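Local coordinates for benzoylformate Decarboxylase (Polynucleobacter necessarius, PDB 4K9Q), which binds thiamine diphosphate and a magnesium ion and probably decarboxylates benzoylformate, as a member of the thiamine-diphosphate-dependent enzyme family, at residues 10-15 against 137-142; 123-128 against 143-148; 370-375 against 401-406; 423-428 against 447-452. One frame throughout, in Å; residues are numbered along the deposited sequence.

In the fold
Contacts 1, 3 and 4 are buried; contact 2 is only partly so. Contacts 1 and 2 share helix 135-147 in the N-terminal part of the chain and touch each other; contact 1 is apolar, whereas contact 2 adds a lysine bond at the end of that helix, and both touch neighbouring subunits, contact 2 through Gln-148 and contact 1 through Arg-141. Contacts 3 and 4, with centres about 9 Å apart, meet on the parallel sheet of the C-terminal part, where strands 368-372 and 423-428 are neighbours, and both reach thiamine diphosphate. Contact 3 is mainly a network of carboxylates and backbone N-H groups at a helix start; contact 4 is strand pairing with side-chain packing on both faces.

Contact 1 (10-15 against 137-142); sequences DLLRKL and GAFMRA
Leu-11, Leu-12 and Leu-15 of one helix pack against Phe-139 and Met-140 of the other, and no hydrogen bond crosses the interface. Leu-11 carries the middle: with CG turned anti to the backbone N (chi1 172°), its CD2 lies 3.9 Å from Phe-139 CB, 3.8 Å from Met-140 N and 4.2 Å from Met-140 CB. Leu-12 approaches the Phe-139 ring obliquely, its CD2 4.2 Å from Phe-139 CD1. The sulfur contact lies nearer the C-terminal end of 10-15, where Leu-15 CD2 comes 3.9 Å from Met-140 SD and the methyl CE lies close to the same branch, the methionine chain being bent at chi2 and chi3. Polar interactions are kept off the interface: Arg-13 bridges to Asp-10 within its own helix and also to Asp-38, and Arg-141 reaches Glu-107 of the second subunit. The axes of the two segments come within 10.4 Å at an angle of 25°, a spacing bridged by the ends of the leucine side chains. Phe-139 also bears on Leu-156 and Leu-158 of strand 154-159. Such side-by-side helices lying against a parallel sheet are characteristic of the alpha/beta fold of thiamine-diphosphate-binding domains.

Contact 2 (123-128 against 143-148); sequences VKWSYE and YATAMQ
Lys-124 and Thr-145 carry this contact, the lysine ammonium reaching the last turn of helix 135-147. NZ donates to Thr-145 O at 2.8 Å, approaching nearly along the C=O axis (167° at the oxygen). Gln-148 O lies 2.9 Å from the same Lys-124 NZ, but at an angle too poor for a bond; Pro-150 O, just beyond the helix, accepts a second hydrogen bond from the ammonium. A positive charge beside carbonyls at the C-terminal end of a helix probably gains from the helix dipole. The lysine chain gets there by one bend, at chi3 (64°), and is extended on either side of it. Apolar packing backs up the bond: the methyl CG2 of Thr-145 lies 3.9 Å from Lys-124 CB and equally far from Trp-125 CB. That methyl is turned to Lys-124 and Trp-125, while OG1 is hydrogen-bonded to Arg-141 O, one turn earlier in the helix.

In the next shell the indole of Trp-125 is backed by Tyr-127, whose CB sits 3.3 Å above the Trp-125 ring plane, toward its rim; Trp-125 also lies on Arg-141 and Ala-142. Gln-148 turns outward, bonding to Thr-302 and Pro-299 of the third subunit. Backbone bonds join Trp-125 and Tyr-127 to Phe-155, and Lys-124 and Thr-145 both touch Val-154, so that the contact draws together strand 126-127, helix 135-147 and strand 154-159 of one beta-alpha-beta unit, where 126-127 is the outermost strand of the sheet within this chain.

Contact 3 (370-375 against 401-406); sequences VEECPS and GWDLPA. With TPP (thiamine diphosphate), chain D.
The carboxylates of Glu-372 and Asp-403 meet with their planes turned 84° apart, Glu-372 OE1 being 2.6 Å from Asp-403 OD2. The Trp-402 ring has the methyl of Ala-406 on one face, 3.4 Å above the plane toward the rim, and Asp-403 OD1 at an edge, in plane. The same OD1 rests 3.3 Å from Val-370 CG1 and is weakly hydrogen-bonded to Thr-394 OG1. Asp-403 N reaches Glu-372 OE1 from above the carboxylate plane at 2.9 Å, and Trp-402 N adds a weak bond to the same oxygen. Gly-401 N meets Glu-372 OE2 on the syn side but 31° out of the carboxylate plane, with an almost straight bond (178°) of 3.0 Å. Water 1 donates to Glu-372 OE2 and accepts from Leu-404 N. Beyond the strand, in the short 3-10 turn, Ser-375 grips the cofactor: its OG gives a very short hydrogen bond of 2.5 Å to thiamine diphosphate O2B, and its N also bonds to O2B. Backbone N-H groups and the start of helix 403-417 would offset the negative charge on Glu-372, and the closeness of its OE1 to Asp-403 OD2 suggests that the acid pair holds a proton.

Contact 4 (423-428 against 447-452); sequences VVTLMG and THVIYV. With TPP (thiamine diphosphate), chain D.
A chi1 of -66° places Tyr-451 CG beside its backbone N, and a chi1 of -52° turns Thr-425 CG2 toward the tyrosine ring; paired in the parallel ladder, the two residues leave the sheet on the same face. Thr-425 CB lies 3.6 Å from Tyr-451 CD2, and its methyl CG2 lies next to Tyr-451 CD2 and CE2. Met-427 joins them, its CG 4.0 Å from Tyr-451 CD2 and met obliquely. Val-449 CG1 lies on one face of the ring, near its rim, 3.5 Å above the plane. The phenol OH of Tyr-451 bonds to Leu-404 O, whereas Thr-425 OG1 is buried with no polar partner in the model.

Beneath these side chains runs a regular parallel ladder. Val-423 N bonds to His-448 O, Ile-450 N to Val-423 O at 2.9 Å, and Thr-425 N to Ile-450 O at 2.8 Å; Val-452 N and Met-427 N continue the alternation. These are neighbouring inner strands of the C-terminal thiamine-diphosphate-binding sheet, joined by a beta-alpha-beta crossover.

Helix 403-417 packs on the face with Thr-425, Val-449 and Tyr-451. On the other face, Val-424 CG2 meets Ile-450 CD1 at 4.4 Å, Leu-426 lies on Val-452, and helix 501-513 covers Val-424 and Ile-450. At the strand's C-terminal end Gly-428 opens the family's GDG motif: its CA is 3.4 Å from thiamine diphosphate O1A, and the next residue, Asp-429, binds the magnesium ion.

Contact 1 (10-15 against 137-142)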
# COMPACT_ATOMS: atom_id res chain seq x y z
N ASP A 10 8.33 -9.90 30.28
CA ASP A 10 7.63 -10.98 30.99
C ASP A 10 6.75 -11.82 30.05
O ASP A 10 6.69 -13.04 30.16
CB ASP A 10 6.82 -10.45 32.16
CG ASP A 10 7.64 -10.36 33.45
OD1 ASP A 10 8.74 -10.95 33.52
OD2 ASP A 10 7.16 -9.70 34.39
N LEU A 11 6.06 -11.16 29.12
CA LEU A 11 5.31 -11.87 28.09
C LEU A 11 6.23 -12.77 27.26
O LEU A 11 5.92 -13.93 27.00
CB LEU A 11 4.55 -10.90 27.19
CG LEU A 11 3.88 -11.52 25.96
CD1 LEU A 11 2.73 -12.44 26.38
CD2 LEU A 11 3.37 -10.44 25.03
N LEU A 12 7.36 -12.21 26.84
CA LEU A 12 8.28 -12.96 26.00
C LEU A 12 8.80 -14.18 26.74
O LEU A 12 8.98 -15.24 26.14
CB LEU A 12 9.41 -12.04 25.51
CG LEU A 12 8.95 -10.98 24.51
CD1 LEU A 12 10.09 -10.02 24.19
CD2 LEU A 12 8.39 -11.62 23.23
N ARG A 13 9.02 -14.06 28.05
CA ARG A 13 9.39 -15.22 28.85
C ARG A 13 8.31 -16.28 28.81
O ARG A 13 8.60 -17.46 28.62
CB ARG A 13 9.63 -14.81 30.31
CG ARG A 13 10.93 -14.11 30.53
CD ARG A 13 11.14 -13.77 32.00
NE ARG A 13 12.36 -13.01 32.15
CZ ARG A 13 12.40 -11.69 32.21
NH1 ARG A 13 11.28 -10.98 32.18
NH2 ARG A 13 13.57 -11.08 32.31
N LYS A 14 7.06 -15.86 29.00
CA LYS A 14 5.93 -16.77 28.97
C LYS A 14 5.81 -17.48 27.62
O LYS A 14 5.53 -18.68 27.56
CB LYS A 14 4.65 -16.01 29.32
CG LYS A 14 3.38 -16.84 29.27
CD LYS A 14 3.41 -17.96 30.29
CE LYS A 14 2.04 -18.61 30.42
NZ LYS A 14 2.04 -19.66 31.48
N LEU A 15 6.02 -16.73 26.54
CA LEU A 15 5.97 -17.28 25.18
C LEU A 15 7.21 -18.10 24.82
O LEU A 15 7.23 -18.77 23.78
CB LEU A 15 5.78 -16.15 24.16
CG LEU A 15 4.44 -15.42 24.30
CD1 LEU A 15 4.37 -14.17 23.41
CD2 LEU A 15 3.26 -16.35 24.01
N GLY A 137 0.28 -6.22 24.19
CA GLY A 137 -0.73 -6.89 23.38
C GLY A 137 -0.34 -7.01 21.91
O GLY A 137 -0.71 -7.99 21.26
N ALA A 138 0.39 -6.03 21.39
CA ALA A 138 0.87 -6.06 20.01
C ALA A 138 1.91 -7.17 19.81
O ALA A 138 1.93 -7.85 18.76
CB ALA A 138 1.42 -4.71 19.58
N PHE A 139 2.77 -7.37 20.81
CA PHE A 139 3.68 -8.51 20.78
C PHE A 139 2.92 -9.85 20.78
O PHE A 139 3.30 -10.78 20.06
CB PHE A 139 4.70 -8.44 21.92
CG PHE A 139 5.94 -7.66 21.57
CD1 PHE A 139 7.07 -8.31 21.10
CD2 PHE A 139 5.97 -6.28 21.71
CE1 PHE A 139 8.24 -7.59 20.78
CE2 PHE A 139 7.13 -5.56 21.39
CZ PHE A 139 8.26 -6.22 20.92
N MET A 140 1.87 -9.95 21.59
CA MET A 140 1.07 -11.17 21.57
C MET A 140 0.41 -11.40 20.21
O MET A 140 0.42 -12.51 19.69
CB MET A 140 0.01 -11.16 22.67
CG MET A 140 -0.75 -12.48 22.78
SD MET A 140 0.32 -13.86 23.22
CE MET A 140 0.04 -14.98 21.85
N ARG A 141 -0.19 -10.35 19.64
CA ARG A 141 -0.80 -10.48 18.32
C ARG A 141 0.26 -10.80 17.27
O ARG A 141 0.01 -11.56 16.34
CB ARG A 141 -1.56 -9.20 17.94
CG ARG A 141 -2.24 -9.25 16.57
CD ARG A 141 -3.25 -8.11 16.39
NE ARG A 141 -3.73 -8.09 15.01
CZ ARG A 141 -4.40 -7.09 14.45
NH1 ARG A 141 -4.73 -6.01 15.15
NH2 ARG A 141 -4.77 -7.20 13.18
N ALA A 142 1.45 -10.22 17.42
CA ALA A 142 2.56 -10.53 16.51
C ALA A 142 2.91 -12.02 16.56
O ALA A 142 3.01 -12.69 15.52
CB ALA A 142 3.79 -9.66 16.85

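Contact 2 (123-128 against 143-148)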
# COMPACT_ATOMS: atom_id res chain seq x y z
N VAL A 123 5.44 -9.33 4.80
CA VAL A 123 5.09 -9.72 6.17
C VAL A 123 3.62 -10.12 6.24
O VAL A 123 2.80 -9.69 5.42
CB VAL A 123 5.38 -8.60 7.20
CG1 VAL A 123 6.89 -8.42 7.37
CG2 VAL A 123 4.73 -7.28 6.79
N LYS A 124 3.28 -10.95 7.22
CA LYS A 124 1.89 -11.35 7.42
C LYS A 124 1.06 -10.23 8.05
O LYS A 124 -0.17 -10.19 7.91
CB LYS A 124 1.81 -12.61 8.28
CG LYS A 124 2.42 -13.84 7.63
CD LYS A 124 2.25 -15.06 8.51
CE LYS A 124 0.78 -15.43 8.70
NZ LYS A 124 0.64 -16.72 9.43
N TRP A 125 1.75 -9.32 8.73
CA TRP A 125 1.13 -8.24 9.48
C TRP A 125 2.20 -7.21 9.78
O TRP A 125 3.35 -7.56 10.07
CB TRP A 125 0.55 -8.78 10.79
CG TRP A 125 -0.21 -7.76 11.63
CD1 TRP A 125 -1.24 -6.96 11.22
CD2 TRP A 125 -0.01 -7.48 13.02
NE1 TRP A 125 -1.68 -6.18 12.27
CE2 TRP A 125 -0.95 -6.48 13.39
CE3 TRP A 125 0.88 -7.96 13.99
CZ2 TRP A 125 -1.01 -5.95 14.68
CZ3 TRP A 125 0.81 -7.44 15.27
CH2 TRP A 125 -0.14 -6.45 15.61
N SER A 126 1.81 -5.94 9.72
CA SER A 126 2.72 -4.85 10.07
C SER A 126 1.94 -3.81 10.85
O SER A 126 0.81 -3.46 10.50
CB SER A 126 3.36 -4.25 8.82
OG SER A 126 2.36 -3.75 7.94
N TYR A 127 2.53 -3.32 11.93
CA TYR A 127 1.76 -2.51 12.87
C TYR A 127 2.63 -1.55 13.68
O TYR A 127 3.76 -1.88 14.04
CB TYR A 127 1.05 -3.45 13.84
CG TYR A 127 -0.12 -2.89 14.60
CD1 TYR A 127 -1.28 -2.50 13.94
CD2 TYR A 127 -0.11 -2.83 15.98
CE1 TYR A 127 -2.38 -2.02 14.64
CE2 TYR A 127 -1.19 -2.36 16.70
CZ TYR A 127 -2.32 -1.95 16.02
OH TYR A 127 -3.41 -1.48 16.73
N GLU A 128 2.07 -0.40 14.00
CA GLU A 128 2.68 0.54 14.94
C GLU A 128 1.64 0.82 16.03
O GLU A 128 0.64 1.49 15.76
CB GLU A 128 3.06 1.83 14.21
CG GLU A 128 3.87 2.84 15.02
CD GLU A 128 4.51 3.91 14.12
OE1 GLU A 128 5.66 3.71 13.68
OE2 GLU A 128 3.87 4.95 13.86
N TYR A 143 3.08 -12.55 17.77
CA TYR A 143 3.38 -13.96 17.96
C TYR A 143 2.28 -14.84 17.36
O TYR A 143 2.56 -15.80 16.64
CB TYR A 143 3.54 -14.27 19.46
CG TYR A 143 3.82 -15.73 19.78
CD1 TYR A 143 2.81 -16.68 19.76
CD2 TYR A 143 5.10 -16.14 20.14
CE1 TYR A 143 3.07 -18.01 20.05
CE2 TYR A 143 5.37 -17.46 20.43
CZ TYR A 143 4.35 -18.39 20.39
OH TYR A 143 4.62 -19.71 20.69
N ALA A 144 1.03 -14.52 17.69
CA ALA A 144 -0.13 -15.29 17.21
C ALA A 144 -0.19 -15.30 15.70
O ALA A 144 -0.41 -16.35 15.08
CB ALA A 144 -1.41 -14.72 17.78
N THR A 145 0.00 -14.14 15.09
CA THR A 145 -0.07 -14.04 13.63
C THR A 145 1.04 -14.85 12.97
O THR A 145 0.82 -15.56 11.99
CB THR A 145 0.02 -12.58 13.18
OG1 THR A 145 -1.06 -11.83 13.78
CG2 THR A 145 -0.07 -12.49 11.66
N ALA A 146 2.25 -14.74 13.52
CA ALA A 146 3.40 -15.42 12.95
C ALA A 146 3.30 -16.94 13.06
O ALA A 146 3.72 -17.66 12.15
CB ALA A 146 4.69 -14.93 13.62
N MET A 147 2.75 -17.43 14.17
CA MET A 147 2.80 -18.85 14.49
C MET A 147 1.66 -19.70 13.91
O MET A 147 1.77 -20.93 13.86
CB MET A 147 2.91 -19.04 16.00
CG MET A 147 4.31 -18.68 16.52
SD MET A 147 5.57 -19.83 15.95
CE MET A 147 5.34 -21.18 17.12
N GLN A 148 0.58 -19.05 13.50
CA GLN A 148 -0.50 -19.76 12.82
C GLN A 148 -0.13 -20.06 11.37
O GLN A 148 0.55 -19.29 10.70
CB GLN A 148 -1.80 -18.95 12.90
CG GLN A 148 -2.24 -18.76 14.33
CD GLN A 148 -3.52 -17.96 14.47
OE1 GLN A 148 -4.36 -18.28 15.31
NE2 GLN A 148 -3.67 -16.91 13.66

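Contact 3 (370-375 against 401-406)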
# COMPACT_ATOMS: atom_id res chain seq x y z
N VAL A 370 24.55 -26.62 4.63
CA VAL A 370 23.91 -25.43 4.07
C VAL A 370 24.56 -25.14 2.72
O VAL A 370 25.75 -25.38 2.55
CB VAL A 370 24.11 -24.24 5.02
CG1 VAL A 370 23.50 -22.96 4.44
CG2 VAL A 370 23.50 -24.55 6.39
N GLU A 371 23.79 -24.65 1.75
CA GLU A 371 24.36 -24.41 0.43
C GLU A 371 23.88 -23.10 -0.20
O GLU A 371 22.68 -22.79 -0.19
CB GLU A 371 24.11 -25.60 -0.50
CG GLU A 371 24.39 -25.36 -1.99
CD GLU A 371 23.23 -24.67 -2.71
OE1 GLU A 371 23.50 -23.69 -3.44
OE2 GLU A 371 22.05 -25.09 -2.54
N GLU A 372 24.82 -22.35 -0.75
CA GLU A 372 24.54 -21.18 -1.57
C GLU A 372 25.70 -21.04 -2.54
O GLU A 372 26.52 -20.14 -2.43
CB GLU A 372 24.37 -19.92 -0.72
CG GLU A 372 23.81 -18.71 -1.48
CD GLU A 372 23.52 -17.53 -0.58
OE1 GLU A 372 22.57 -17.61 0.24
OE2 GLU A 372 24.25 -16.53 -0.67
N CYS A 373 25.76 -21.99 -3.47
CA CYS A 373 26.79 -22.02 -4.51
C CYS A 373 26.07 -22.52 -5.74
O CYS A 373 26.07 -23.72 -6.05
CB CYS A 373 27.91 -22.99 -4.10
SG CYS A 373 29.35 -22.87 -5.17
N PRO A 374 25.39 -21.60 -6.44
CA PRO A 374 24.39 -22.01 -7.43
C PRO A 374 24.90 -22.97 -8.51
O PRO A 374 24.19 -23.94 -8.82
CB PRO A 374 23.94 -20.68 -8.03
CG PRO A 374 24.05 -19.72 -6.87
CD PRO A 374 25.33 -20.16 -6.16
N SER A 375 26.08 -22.74 -9.08
CA SER A 375 26.50 -23.56 -10.21
C SER A 375 26.75 -25.04 -9.85
O SER A 375 26.70 -25.89 -10.74
CB SER A 375 27.73 -22.97 -10.92
OG SER A 375 28.89 -23.13 -10.14
N GLY A 401 22.85 -13.98 -0.15
CA GLY A 401 23.13 -13.26 1.09
C GLY A 401 22.40 -13.86 2.28
O GLY A 401 22.53 -13.37 3.40
N TRP A 402 21.63 -14.91 2.05
CA TRP A 402 20.87 -15.50 3.15
C TRP A 402 21.65 -16.60 3.87
O TRP A 402 21.66 -16.66 5.10
CB TRP A 402 19.53 -16.06 2.65
CG TRP A 402 18.68 -16.58 3.77
CD1 TRP A 402 17.87 -15.85 4.60
CD2 TRP A 402 18.56 -17.95 4.19
NE1 TRP A 402 17.24 -16.68 5.50
CE2 TRP A 402 17.65 -17.97 5.27
CE3 TRP A 402 19.13 -19.15 3.76
CZ2 TRP A 402 17.31 -19.15 5.94
CZ3 TRP A 402 18.78 -20.33 4.42
CH2 TRP A 402 17.87 -20.32 5.49
N ASP A 403 22.31 -17.46 3.10
CA ASP A 403 22.83 -18.71 3.67
C ASP A 403 24.03 -18.55 4.59
O ASP A 403 24.15 -19.25 5.60
CB ASP A 403 23.12 -19.74 2.56
CG ASP A 403 21.84 -20.32 1.98
OD1 ASP A 403 21.37 -21.35 2.52
OD2 ASP A 403 21.29 -19.75 1.01
N LEU A 404 24.92 -17.61 4.26
CA LEU A 404 26.08 -17.39 5.10
C LEU A 404 25.68 -17.03 6.54
O LEU A 404 26.08 -17.72 7.48
CB LEU A 404 27.04 -16.37 4.48
CG LEU A 404 28.37 -16.18 5.21
CD1 LEU A 404 29.38 -15.54 4.26
CD2 LEU A 404 28.20 -15.34 6.47
N PRO A 405 24.87 -15.98 6.72
CA PRO A 405 24.39 -15.72 8.08
C PRO A 405 23.40 -16.78 8.61
O PRO A 405 23.40 -17.06 9.81
CB PRO A 405 23.75 -14.32 7.99
CG PRO A 405 23.49 -14.11 6.52
CD PRO A 405 24.55 -14.88 5.78
N ALA A 406 22.59 -17.38 7.74
CA ALA A 406 21.64 -18.38 8.25
C ALA A 406 22.38 -19.56 8.89
O ALA A 406 21.91 -20.13 9.89
CB ALA A 406 20.70 -18.86 7.15
N1' TPP D . 21.47 -10.52 -6.07
C2' TPP D . 20.75 -11.21 -5.10
CM2 TPP D . 20.50 -10.58 -3.76
N3' TPP D . 20.24 -12.46 -5.36
C4' TPP D . 20.45 -13.05 -6.58
N4' TPP D . 19.94 -14.26 -6.83
C5' TPP D . 21.20 -12.39 -7.55
C6' TPP D . 21.71 -11.11 -7.30
C7' TPP D . 21.43 -13.03 -8.89
N3 TPP D . 22.34 -14.17 -8.93
C2 TPP D . 21.94 -15.50 -8.99
S1 TPP D . 23.16 -16.55 -9.06
C5 TPP D . 24.25 -15.35 -9.03
C4 TPP D . 23.70 -14.08 -8.97
CM4 TPP D . 24.47 -12.78 -8.93
C6 TPP D . 25.69 -15.76 -9.11
C7 TPP D . 26.19 -16.62 -7.96
O7 TPP D . 27.59 -16.66 -8.11
PA TPP D . 28.52 -17.54 -7.14
O1A TPP D . 28.02 -17.39 -5.73
O2A TPP D . 29.94 -17.11 -7.26
O3A TPP D . 28.20 -19.06 -7.56
PB TPP D . 28.63 -19.83 -8.90
O1B TPP D . 27.46 -19.74 -9.83
O2B TPP D . 28.88 -21.26 -8.49
O3B TPP D . 29.83 -19.20 -9.53
O HOH W 1 24.93 -15.81 1.98

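Contact 4 (423-428 against 447-452)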
# COMPACT_ATOMS: atom_id res chain seq x y z
N VAL A 423 28.12 -27.01 11.39
CA VAL A 423 27.37 -26.58 10.21
C VAL A 423 28.34 -26.35 9.06
O VAL A 423 29.13 -25.41 9.09
CB VAL A 423 26.58 -25.29 10.48
CG1 VAL A 423 25.82 -24.85 9.21
CG2 VAL A 423 25.62 -25.47 11.66
N VAL A 424 28.29 -27.22 8.06
CA VAL A 424 29.18 -27.11 6.91
C VAL A 424 28.44 -26.36 5.80
O VAL A 424 27.34 -26.74 5.40
CB VAL A 424 29.58 -28.50 6.41
CG1 VAL A 424 30.47 -28.39 5.19
CG2 VAL A 424 30.32 -29.26 7.52
N THR A 425 29.05 -25.28 5.32
CA THR A 425 28.34 -24.35 4.43
C THR A 425 29.08 -24.20 3.09
O THR A 425 30.21 -23.70 3.05
CB THR A 425 28.15 -22.98 5.13
OG1 THR A 425 27.54 -23.19 6.41
CG2 THR A 425 27.26 -22.07 4.30
N LEU A 426 28.44 -24.64 2.00
CA LEU A 426 29.05 -24.63 0.67
C LEU A 426 28.69 -23.32 -0.02
O LEU A 426 27.52 -23.08 -0.34
CB LEU A 426 28.51 -25.80 -0.16
CG LEU A 426 28.54 -27.18 0.52
CD1 LEU A 426 27.82 -28.25 -0.32
CD2 LEU A 426 29.97 -27.60 0.85
N MET A 427 29.68 -22.45 -0.23
CA MET A 427 29.42 -21.08 -0.68
C MET A 427 30.10 -20.78 -2.01
O MET A 427 31.27 -21.11 -2.19
CB MET A 427 29.95 -20.07 0.34
CG MET A 427 29.28 -20.10 1.70
SD MET A 427 27.54 -19.64 1.62
CE MET A 427 27.62 -18.06 0.75
N GLY A 428 29.41 -20.11 -2.92
CA GLY A 428 30.09 -19.57 -4.08
C GLY A 428 30.86 -18.32 -3.69
O GLY A 428 30.53 -17.67 -2.69
N THR A 447 30.39 -20.00 17.16
CA THR A 447 29.63 -21.05 16.50
C THR A 447 30.54 -21.96 15.68
O THR A 447 31.52 -21.50 15.07
CB THR A 447 28.51 -20.49 15.57
OG1 THR A 447 29.10 -19.58 14.62
CG2 THR A 447 27.46 -19.75 16.38
N HIS A 448 30.21 -23.24 15.65
CA HIS A 448 30.99 -24.18 14.86
C HIS A 448 30.42 -24.21 13.44
O HIS A 448 29.46 -24.93 13.15
CB HIS A 448 30.97 -25.58 15.48
CG HIS A 448 32.02 -26.49 14.95
ND1 HIS A 448 32.20 -27.78 15.41
CD2 HIS A 448 32.96 -26.30 13.99
CE1 HIS A 448 33.19 -28.34 14.75
NE2 HIS A 448 33.68 -27.47 13.89
N VAL A 449 31.02 -23.39 12.58
CA VAL A 449 30.55 -23.22 11.21
C VAL A 449 31.75 -23.26 10.30
O VAL A 449 32.75 -22.58 10.56
CB VAL A 449 29.83 -21.85 11.03
CG1 VAL A 449 29.42 -21.65 9.56
CG2 VAL A 449 28.62 -21.74 11.95
N ILE A 450 31.66 -24.04 9.24
CA ILE A 450 32.77 -24.23 8.33
C ILE A 450 32.33 -23.79 6.94
O ILE A 450 31.49 -24.45 6.31
CB ILE A 450 33.19 -25.71 8.28
CG1 ILE A 450 33.58 -26.20 9.68
CG2 ILE A 450 34.36 -25.91 7.30
CD1 ILE A 450 33.78 -27.69 9.76
N TYR A 451 32.87 -22.67 6.49
CA TYR A 451 32.55 -22.17 5.16
C TYR A 451 33.54 -22.71 4.16
O TYR A 451 34.74 -22.46 4.28
CB TYR A 451 32.60 -20.64 5.13
CG TYR A 451 31.56 -19.99 5.99
CD1 TYR A 451 31.90 -19.33 7.17
CD2 TYR A 451 30.22 -20.02 5.62
CE1 TYR A 451 30.94 -18.72 7.96
CE2 TYR A 451 29.24 -19.41 6.40
CZ TYR A 451 29.61 -18.77 7.57
OH TYR A 451 28.65 -18.16 8.34
N VAL A 452 33.05 -23.47 3.19
CA VAL A 452 33.89 -23.91 2.09
C VAL A 452 33.51 -23.08 0.87
O VAL A 452 32.38 -23.19 0.37
CB VAL A 452 33.71 -25.42 1.78
CG1 VAL A 452 34.66 -25.85 0.67
CG2 VAL A 452 33.98 -26.24 3.05
N1' TPP D . 21.47 -10.52 -6.07
C2' TPP D . 20.75 -11.21 -5.10
CM2 TPP D . 20.50 -10.58 -3.76
N3' TPP D . 20.24 -12.46 -5.36
C4' TPP D . 20.45 -13.05 -6.58
N4' TPP D . 19.94 -14.26 -6.83
C5' TPP D . 21.20 -12.39 -7.55
C6' TPP D . 21.71 -11.11 -7.30
C7' TPP D . 21.43 -13.03 -8.89
N3 TPP D . 22.34 -14.17 -8.93
C2 TPP D . 21.94 -15.50 -8.99
S1 TPP D . 23.16 -16.55 -9.06
C5 TPP D . 24.25 -15.35 -9.03
C4 TPP D . 23.70 -14.08 -8.97
CM4 TPP D . 24.47 -12.78 -8.93
C6 TPP D . 25.69 -15.76 -9.11
C7 TPP D . 26.19 -16.62 -7.96
O7 TPP D . 27.59 -16.66 -8.11
PA TPP D . 28.52 -17.54 -7.14
O1A TPP D . 28.02 -17.39 -5.73
O2A TPP D . 29.94 -17.11 -7.26
O3A TPP D . 28.20 -19.06 -7.56
PB TPP D . 28.63 -19.83 -8.90
O1B TPP D . 27.46 -19.74 -9.83
O2B TPP D . 28.88 -21.26 -8.49
O3B TPP D . 29.83 -19.20 -9.53